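Local coordinates for protein catechol 2,3-dioxygenase (Rhodococcus sp., PDB 2WL9) that probably catalyses the extradiol ring cleavage of catechols with molecular oxygen at a mononuclear iron, a step in the breakdown of aromatic hydrocarbons, at residues C[194-199]-C[267-272]. Residues are numbered along the deposited sequence; the frame is centred on the assembly and turned at random. Where two conformers were deposited one is given.
Sequences DRHHSL and GSRPAP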
loop_
_atom_site.group_PDB
_atom_site.type_symbol
_atom_site.label_atom_id
_atom_site.label_comp_id
_atom_site.label_asym_id
_atom_site.label_seq_id
_atom_site.Cartn_x
_atom_site.Cartn_y
_atom_site.Cartn_z
ATOM N N ASP C 194 -15.635 -12.277 12.108
ATOM C CA ASP C 194 -15.787 -11.800 10.728
ATOM C C ASP C 194 -16.682 -12.681 9.851
ATOM O O ASP C 194 -17.068 -12.258 8.765
ATOM C CB ASP C 194 -14.421 -11.637 10.052
ATOM C CG ASP C 194 -13.747 -10.303 10.369
ATOM O OD1 ASP C 194 -12.544 -10.172 10.042
ATOM O OD2 ASP C 194 -14.401 -9.391 10.930
ATOM N N ARG C 195 -17.002 -13.899 10.292
ATOM C CA ARG C 195 -17.941 -14.723 9.529
ATOM C C ARG C 195 -19.341 -14.137 9.638
ATOM O O ARG C 195 -19.835 -13.909 10.753
ATOM C CB ARG C 195 -17.934 -16.187 9.981
ATOM C CG ARG C 195 -18.721 -17.083 9.040
ATOM C CD ARG C 195 -18.711 -18.545 9.474
ATOM N NE ARG C 195 -17.378 -19.158 9.468
ATOM C CZ ARG C 195 -16.713 -19.541 8.377
ATOM N NH1 ARG C 195 -17.223 -19.365 7.161
ATOM N NH2 ARG C 195 -15.516 -20.098 8.501
ATOM N N HIS C 196 -19.979 -13.909 8.488
ATOM C CA HIS C 196 -21.278 -13.219 8.454
ATOM C C HIS C 196 -22.197 -13.679 9.577
ATOM O O HIS C 196 -22.757 -12.856 10.305
ATOM C CB HIS C 196 -22.017 -13.385 7.127
ATOM C CG HIS C 196 -23.392 -12.798 7.164
ATOM N ND1 HIS C 196 -23.646 -11.484 6.834
ATOM C CD2 HIS C 196 -24.576 -13.321 7.562
ATOM C CE1 HIS C 196 -24.930 -11.228 7.012
ATOM N NE2 HIS C 196 -25.518 -12.325 7.454
ATOM N N HIS C 197 -22.371 -14.993 9.678
ATOM C CA HIS C 197 -22.970 -15.603 10.865
ATOM C C HIS C 197 -22.337 -16.961 11.163
ATOM O O HIS C 197 -21.839 -17.634 10.251
ATOM C CB HIS C 197 -24.506 -15.688 10.764
ATOM C CG HIS C 197 -25.010 -16.432 9.565
ATOM N ND1 HIS C 197 -25.540 -17.702 9.645
ATOM C CD2 HIS C 197 -25.088 -16.077 8.260
ATOM C CE1 HIS C 197 -25.919 -18.099 8.441
ATOM N NE2 HIS C 197 -25.654 -17.131 7.584
ATOM N N SER C 198 -22.329 -17.314 12.448
ATOM C CA SER C 198 -21.923 -18.631 12.941
ATOM C C SER C 198 -23.142 -19.476 13.286
ATOM O O SER C 198 -23.047 -20.698 13.411
ATOM C CB SER C 198 -21.094 -18.481 14.215
ATOM O OG SER C 198 -19.979 -17.656 14.002
ATOM N N LEU C 199 -24.287 -18.817 13.441
ATOM C CA LEU C 199 -25.466 -19.459 14.019
ATOM C C LEU C 199 -26.747 -18.828 13.502
ATOM O O LEU C 199 -26.827 -17.605 13.387
ATOM C CB LEU C 199 -25.415 -19.329 15.544
ATOM C CG LEU C 199 -26.507 -19.945 16.414
ATOM C CD1 LEU C 199 -26.560 -21.443 16.207
ATOM C CD2 LEU C 199 -26.225 -19.615 17.855
ATOM N N GLY C 267 -16.885 -17.130 -0.924
ATOM C CA GLY C 267 -17.051 -15.678 -1.019
ATOM C C GLY C 267 -18.008 -15.052 -0.021
ATOM O O GLY C 267 -18.669 -14.056 -0.340
ATOM N N SER C 268 -18.088 -15.622 1.183
ATOM C CA SER C 268 -18.943 -15.059 2.225
ATOM C C SER C 268 -18.409 -13.704 2.680
ATOM O O SER C 268 -17.212 -13.546 2.936
ATOM C CB SER C 268 -19.069 -16.010 3.418
ATOM O OG SER C 268 -20.198 -15.675 4.211
ATOM N N ARG C 269 -19.300 -12.717 2.757
ATOM C CA ARG C 269 -18.912 -11.378 3.206
ATOM C C ARG C 269 -18.973 -11.288 4.732
ATOM O O ARG C 269 -19.664 -12.088 5.375
ATOM C CB ARG C 269 -19.804 -10.302 2.570
ATOM C CG ARG C 269 -21.185 -10.168 3.200
ATOM C CD ARG C 269 -21.927 -8.954 2.644
ATOM N NE ARG C 269 -23.253 -8.820 3.240
ATOM C CZ ARG C 269 -23.900 -7.665 3.389
ATOM N NH1 ARG C 269 -23.342 -6.526 2.995
ATOM N NH2 ARG C 269 -25.103 -7.649 3.950
ATOM N N PRO C 270 -18.262 -10.309 5.324
ATOM C CA PRO C 270 -18.372 -10.135 6.771
ATOM C C PRO C 270 -19.760 -9.637 7.187
ATOM O O PRO C 270 -20.461 -9.018 6.383
ATOM C CB PRO C 270 -17.313 -9.065 7.079
ATOM C CG PRO C 270 -16.375 -9.108 5.924
ATOM C CD PRO C 270 -17.234 -9.426 4.743
ATOM N N ALA C 271 -20.150 -9.903 8.431
ATOM C CA ALA C 271 -21.399 -9.364 8.967
ATOM C C ALA C 271 -21.354 -7.836 8.931
ATOM O O ALA C 271 -20.347 -7.246 9.333
ATOM C CB ALA C 271 -21.625 -9.853 10.398
ATOM N N PRO C 272 -22.439 -7.189 8.448
ATOM C CA PRO C 272 -22.492 -5.726 8.474
ATOM C C PRO C 272 -22.368 -5.228 9.907
ATOM O O PRO C 272 -22.830 -5.903 10.836
ATOM C CB PRO C 272 -23.889 -5.408 7.930
ATOM C CG PRO C 272 -24.311 -6.637 7.187
ATOM C CD PRO C 272 -23.692 -7.773 7.934
#
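H196 lies against the backbone of 269-272, and most of the contact is van der Waals. Its CB sits 3.2 Å from R269 O. With CG anti to the backbone N (chi1 174°), the imidazole passes across 267-272 beside A271 and P272. There ND1 is 3.8 Å from A271 CA, and CE1 is 3.8 Å from P272 CD. The two rings meet at an angle, without stacking. P270 O lies at the imidazole edge, near its plane, 4.1 Å from ND1. The methyl of A271 packs on the backbone of H196, with CB 3.2 Å from H196 O. The closest CA atoms of the two loops belong to this pair.

No hydrogen bond crosses the contact. One CA-H...O contact joins P270 CA to D194 O at 3.2 Å, with 145° at the hydrogen. H196 O, R269 O and A271 N are buried here without a polar partner.

Polar ends are held by other parts of the chain. H196 NE2 is hydrogen-bonded to E174 OE1, and R269 NE to the carbonyl of N246. E216 links the two loops indirectly: its carboxylate forms a salt bridge with R195 and accepts a hydrogen bond from S268 N.

The contact belongs to a glyoxalase-type (vicinal oxygen chelate) domain. Segment 194-199 runs beside the iron site and leads into strand 199-201; 267-272 follows strand 261-266, which carries the iron ligand E263. The H196 side chain is about 8 Å from the iron, and the neighbouring H197 ring meets that of the ligand H149, which places the contact beside the metal centre of this extradiol dioxygenase.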